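Local coordinates for response regulator CheY-like protein (Mesorhizobium loti, PDB 3SNK) that probably binds and hydrolyses ATP as a pilus assembly protein, the chain here being its N-terminal CheY-like domain, at residues Q16-S21 / A83-V88; P89-S94 / N125-H130. One frame throughout, in Å; residues are numbered along the deposited sequence.

Both contacts pack against one five-stranded parallel sheet with strand order 2-1-3-4-5, the receiver fold of CheY. They come in series along the chain: contact 1 ends at Val88, and contact 2 begins at Pro89. Their centres lie about 11 Å apart. Contact 1 joins strand 15-20 to the loop that follows helix 78-82. Contact 2 joins the next element, strand 90-94, to the end of helix 120-129. The loop and that helix lie on opposite faces of the sheet. The two buried contacts therefore pack the sheet from both faces within this one domain of a longer protein.

Contact 1 of 2, residues Q16-S21 / A83-V88; sequences QVALFS and ALWATV
Phe20 and Trp85 meet with their rings, approaching from opposite directions. Phe20 CZ lies 3.4 Å from Trp85 CZ2, and Phe20 CE2 also touches that corner of the indole. The planes are inclined at 68°, with the centroid of the phenyl ring 5.4 Å from that of the six-membered indole ring. This is an oblique aromatic pair. Ala18, two residues back on the same side of strand 15-20, places CB 4.1 Å from Trp85 CH2, at the end of the indole that points at the strand. With CG anti to its carbonyl carbon (chi1 -59°), the Phe20 ring leans back along the strand over Ala18. In this CheY-like fold the contact covers part of one face of the sheet, while Val17 and Leu19 turn to helix 24-36 on the other. Further out, the indole is fixed by Phe50: its ring stacks on Trp85, and its carbonyl O is hydrogen-bonded to Trp85 NE1. Pro54, Pro60 and Val63 also touch the indole. Leu65 touches Phe20. Trp85 starts a type II' turn to Val88, where Ala86 takes a positive phi of 52° and a weak Val88 N to Trp85 O bond spans 3.3 Å.

Contact 2 of 2, residues P89-S94 / N125-H130; sequences PLIAVS and NAVTFH
Pro89 and Ile91 run in a roughly opposite direction to Ala126 and His130. Pro89 CA is 7.4 Å from His130 CA, and Ile91 CA is 7.3 Å from Ala126 CA. Strand 90-94 is thus backed by the last turn of helix 120-129, the closing helix of the CheY-like fold, and the residue after it. Pro89 CB sits over the centre of the His130 ring, 3.5 Å from the centroid and 6° off the normal, a CH-pi contact. Phe129 CD2 lies 3.8 Å above the opposite face, so the imidazole is held between two neighbours. Its NE2 is hydrogen-bonded to Ser111 OG, which helps fix the ring's rotation. With an alanine here, the space between Pro89 and Phe129 is likely to be left partly unfilled, and Ser111 OG short of that partner. In Ile91, CD1 is anti to CA (chi2 160°), which extends the CG1 branch to the helix. There CD1 meets Ala126 CB at 3.8 Å and Val127 CG2 at 3.7 Å. Ile62 touches both Ile91 and Val127, joining strand 62-68 to this core. Burial of apolar surface and the CH-pi contact hold the segments together, and the polar bond of His130 goes to Ser111 beyond them.

Contact 1 of 2, residues Q16-S21 / A83-V88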
loop_
_atom_site.group_PDB
_atom_site.type_symbol
_atom_site.label_atom_id
_atom_site.label_comp_id
_atom_site.label_asym_id
_atom_site.label_seq_id
_atom_site.Cartn_x
_atom_site.Cartn_y
_atom_site.Cartn_z
ATOM N N GLN A 16 -5.134 7.550 -9.430
ATOM C CA GLN A 16 -4.580 7.940 -8.140
ATOM C C GLN A 16 -4.054 6.724 -7.377
ATOM O O GLN A 16 -4.690 5.674 -7.329
ATOM C CB GLN A 16 -5.614 8.705 -7.295
ATOM C CG GLN A 16 -5.756 10.173 -7.715
ATOM C CD GLN A 16 -7.011 10.843 -7.187
ATOM O OE1 GLN A 16 -7.368 10.744 -6.004
ATOM N NE2 GLN A 16 -7.691 11.588 -8.050
ATOM N N VAL A 17 -2.868 6.876 -6.827
ATOM C CA VAL A 17 -2.147 5.878 -6.047
ATOM C C VAL A 17 -1.780 6.542 -4.718
ATOM O O VAL A 17 -1.120 7.602 -4.697
ATOM C CB VAL A 17 -0.902 5.297 -6.787
ATOM C CG1 VAL A 17 -0.199 4.225 -5.958
ATOM C CG2 VAL A 17 -1.263 4.746 -8.173
ATOM N N ALA A 18 -2.256 5.956 -3.609
ATOM C CA ALA A 18 -1.881 6.417 -2.274
ATOM C C ALA A 18 -0.819 5.458 -1.757
ATOM O O ALA A 18 -1.030 4.255 -1.748
ATOM C CB ALA A 18 -3.096 6.486 -1.347
ATOM N N LEU A 19 0.373 5.976 -1.473
ATOM C CA LEU A 19 1.506 5.205 -0.970
ATOM C C LEU A 19 1.782 5.598 0.491
ATOM O O LEU A 19 1.843 6.799 0.808
ATOM C CB LEU A 19 2.720 5.478 -1.887
ATOM C CG LEU A 19 4.082 4.918 -1.496
ATOM C CD1 LEU A 19 4.093 3.433 -1.520
ATOM C CD2 LEU A 19 5.154 5.425 -2.450
ATOM N N PHE A 20 1.891 4.590 1.380
ATOM C CA PHE A 20 2.129 4.777 2.826
ATOM C C PHE A 20 3.339 3.974 3.204
ATOM O O PHE A 20 3.355 2.777 2.954
ATOM C CB PHE A 20 0.897 4.347 3.678
ATOM C CG PHE A 20 -0.349 5.120 3.339
ATOM C CD1 PHE A 20 -0.552 6.398 3.846
ATOM C CD2 PHE A 20 -1.286 4.605 2.451
ATOM C CE1 PHE A 20 -1.651 7.156 3.455
ATOM C CE2 PHE A 20 -2.425 5.338 2.115
ATOM C CZ PHE A 20 -2.589 6.615 2.605
ATOM N N SER A 21 4.375 4.640 3.758
ATOM C CA SER A 21 5.653 4.015 4.119
ATOM C C SER A 21 6.464 4.875 5.064
ATOM O O SER A 21 6.439 6.094 4.931
ATOM C CB SER A 21 6.484 3.773 2.860
ATOM O OG SER A 21 7.704 3.104 3.141
ATOM N N ALA A 83 -11.294 -0.638 5.940
ATOM C CA ALA A 83 -12.663 -0.416 5.416
ATOM C C ALA A 83 -12.938 1.051 5.104
ATOM O O ALA A 83 -13.882 1.325 4.376
ATOM C CB ALA A 83 -13.706 -0.960 6.384
ATOM N N LEU A 84 -12.138 2.003 5.629
ATOM C CA LEU A 84 -12.287 3.432 5.305
ATOM C C LEU A 84 -11.960 3.673 3.822
ATOM O O LEU A 84 -12.500 4.598 3.197
ATOM C CB LEU A 84 -11.368 4.321 6.186
ATOM C CG LEU A 84 -11.687 4.398 7.687
ATOM C CD1 LEU A 84 -10.547 5.074 8.444
ATOM C CD2 LEU A 84 -13.007 5.140 7.955
ATOM N N TRP A 85 -11.071 2.826 3.279
ATOM C CA TRP A 85 -10.597 2.831 1.891
ATOM C C TRP A 85 -11.538 2.041 0.976
ATOM O O TRP A 85 -11.278 1.931 -0.215
ATOM C CB TRP A 85 -9.177 2.244 1.826
ATOM C CG TRP A 85 -8.167 3.090 2.526
ATOM C CD1 TRP A 85 -7.840 3.050 3.854
ATOM C CD2 TRP A 85 -7.540 4.262 1.996
ATOM N NE1 TRP A 85 -6.942 4.046 4.147
ATOM C CE2 TRP A 85 -6.733 4.803 3.019
ATOM C CE3 TRP A 85 -7.534 4.874 0.729
ATOM C CZ2 TRP A 85 -5.954 5.947 2.825
ATOM C CZ3 TRP A 85 -6.730 5.983 0.526
ATOM C CH2 TRP A 85 -5.960 6.514 1.567
ATOM N N ALA A 86 -12.640 1.508 1.528
ATOM C CA ALA A 86 -13.667 0.732 0.835
ATOM C C ALA A 86 -13.000 -0.409 0.045
ATOM O O ALA A 86 -12.109 -1.051 0.602
ATOM C CB ALA A 86 -14.535 1.641 -0.051
ATOM N N THR A 87 -13.381 -0.667 -1.204
ATOM C CA THR A 87 -12.784 -1.811 -1.886
ATOM C C THR A 87 -11.678 -1.435 -2.884
ATOM O O THR A 87 -11.472 -2.153 -3.868
ATOM C CB THR A 87 -13.865 -2.683 -2.551
ATOM O OG1 THR A 87 -14.786 -1.859 -3.270
ATOM C CG2 THR A 87 -14.573 -3.592 -1.559
ATOM N N VAL A 88 -10.913 -0.382 -2.599
ATOM C CA VAL A 88 -9.806 -0.094 -3.504
ATOM C C VAL A 88 -8.757 -1.236 -3.327
ATOM O O VAL A 88 -8.586 -1.717 -2.195
ATOM C CB VAL A 88 -9.170 1.321 -3.324
ATOM C CG1 VAL A 88 -10.215 2.425 -3.348
ATOM C CG2 VAL A 88 -8.334 1.406 -2.066
#

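Contact 2 of 2, residues P89-S94 / N125-H130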
loop_
_atom_site.group_PDB
_atom_site.type_symbol
_atom_site.label_atom_id
_atom_site.label_comp_id
_atom_site.label_asym_id
_atom_site.label_seq_id
_atom_site.Cartn_x
_atom_site.Cartn_y
_atom_site.Cartn_z
ATOM N N PRO A 89 -8.099 -1.692 -4.406
ATOM C CA PRO A 89 -7.025 -2.685 -4.242
ATOM C C PRO A 89 -5.944 -2.186 -3.293
ATOM O O PRO A 89 -5.576 -0.994 -3.285
ATOM C CB PRO A 89 -6.455 -2.854 -5.661
ATOM C CG PRO A 89 -7.527 -2.341 -6.570
ATOM C CD PRO A 89 -8.230 -1.266 -5.816
ATOM N N LEU A 90 -5.438 -3.113 -2.481
ATOM C CA LEU A 90 -4.411 -2.832 -1.514
ATOM C C LEU A 90 -3.217 -3.713 -1.804
ATOM O O LEU A 90 -3.350 -4.937 -1.932
ATOM C CB LEU A 90 -4.966 -3.060 -0.083
ATOM C CG LEU A 90 -3.945 -3.097 1.088
ATOM C CD1 LEU A 90 -3.286 -1.765 1.270
ATOM C CD2 LEU A 90 -4.654 -3.459 2.421
ATOM N N ILE A 91 -2.064 -3.090 -1.981
ATOM C CA ILE A 91 -0.833 -3.850 -2.232
ATOM C C ILE A 91 -0.049 -3.770 -0.955
ATOM O O ILE A 91 0.262 -2.664 -0.501
ATOM C CB ILE A 91 -0.052 -3.398 -3.490
ATOM C CG1 ILE A 91 -0.890 -3.671 -4.751
ATOM C CG2 ILE A 91 1.309 -4.125 -3.579
ATOM C CD1 ILE A 91 -0.469 -2.858 -5.995
ATOM N N ALA A 92 0.205 -4.929 -0.334
ATOM C CA ALA A 92 0.952 -4.941 0.922
ATOM C C ALA A 92 2.398 -5.308 0.667
ATOM O O ALA A 92 2.691 -6.242 -0.076
ATOM C CB ALA A 92 0.325 -5.907 1.909
ATOM N N VAL A 93 3.306 -4.529 1.269
ATOM C CA VAL A 93 4.739 -4.753 1.205
ATOM C C VAL A 93 5.194 -4.926 2.641
ATOM O O VAL A 93 4.899 -4.094 3.509
ATOM C CB VAL A 93 5.534 -3.642 0.453
ATOM C CG1 VAL A 93 7.000 -4.042 0.270
ATOM C CG2 VAL A 93 4.894 -3.319 -0.893
ATOM N N SER A 94 5.892 -6.019 2.904
ATOM C CA SER A 94 6.405 -6.253 4.239
ATOM C C SER A 94 7.647 -7.093 4.187
ATOM O O SER A 94 7.948 -7.715 3.164
ATOM C CB SER A 94 5.346 -6.952 5.095
ATOM O OG SER A 94 5.254 -8.333 4.777
ATOM N N ASN A 125 3.643 -5.434 -12.044
ATOM C CA ASN A 125 2.675 -6.495 -12.311
ATOM C C ASN A 125 1.457 -6.337 -11.402
ATOM O O ASN A 125 0.319 -6.482 -11.858
ATOM C CB ASN A 125 3.306 -7.872 -12.098
ATOM C CG ASN A 125 4.165 -8.373 -13.240
ATOM O OD1 ASN A 125 4.659 -7.615 -14.093
ATOM N ND2 ASN A 125 4.378 -9.682 -13.262
ATOM N N ALA A 126 1.701 -6.014 -10.116
ATOM C CA ALA A 126 0.650 -5.831 -9.120
ATOM C C ALA A 126 -0.213 -4.603 -9.432
ATOM O O ALA A 126 -1.431 -4.708 -9.412
ATOM C CB ALA A 126 1.256 -5.723 -7.738
ATOM N N VAL A 127 0.396 -3.476 -9.790
ATOM C CA VAL A 127 -0.348 -2.246 -10.072
ATOM C C VAL A 127 -1.134 -2.337 -11.415
ATOM O O VAL A 127 -2.304 -1.950 -11.445
ATOM C CB VAL A 127 0.580 -0.996 -10.010
ATOM C CG1 VAL A 127 -0.181 0.280 -10.357
ATOM C CG2 VAL A 127 1.193 -0.857 -8.620
ATOM N N THR A 128 -0.497 -2.829 -12.500
ATOM C CA THR A 128 -1.113 -2.896 -13.832
ATOM C C THR A 128 -2.210 -3.937 -13.920
ATOM O O THR A 128 -3.085 -3.785 -14.771
ATOM C CB THR A 128 -0.090 -3.114 -14.954
ATOM O OG1 THR A 128 0.578 -4.359 -14.754
ATOM C CG2 THR A 128 0.891 -1.944 -15.095
ATOM N N PHE A 129 -2.193 -4.965 -13.047
ATOM C CA PHE A 129 -3.240 -5.990 -12.971
ATOM C C PHE A 129 -4.607 -5.347 -12.679
ATOM O O PHE A 129 -5.631 -5.850 -13.142
ATOM C CB PHE A 129 -2.907 -7.030 -11.883
ATOM C CG PHE A 129 -3.959 -8.097 -11.676
ATOM C CD1 PHE A 129 -4.000 -9.224 -12.490
ATOM C CD2 PHE A 129 -4.927 -7.960 -10.685
ATOM C CE1 PHE A 129 -4.999 -10.190 -12.327
ATOM C CE2 PHE A 129 -5.925 -8.928 -10.517
ATOM C CZ PHE A 129 -5.954 -10.038 -11.341
ATOM N N HIS A 130 -4.626 -4.251 -11.902
ATOM C CA HIS A 130 -5.878 -3.578 -11.548
ATOM C C HIS A 130 -6.268 -2.488 -12.578
ATOM O O HIS A 130 -7.263 -1.792 -12.367
ATOM C CB HIS A 130 -5.780 -2.997 -10.130
ATOM C CG HIS A 130 -5.496 -4.041 -9.092
ATOM N ND1 HIS A 130 -6.486 -4.910 -8.646
ATOM C CD2 HIS A 130 -4.334 -4.347 -8.472
ATOM C CE1 HIS A 130 -5.897 -5.693 -7.758
ATOM N NE2 HIS A 130 -4.601 -5.389 -7.617
#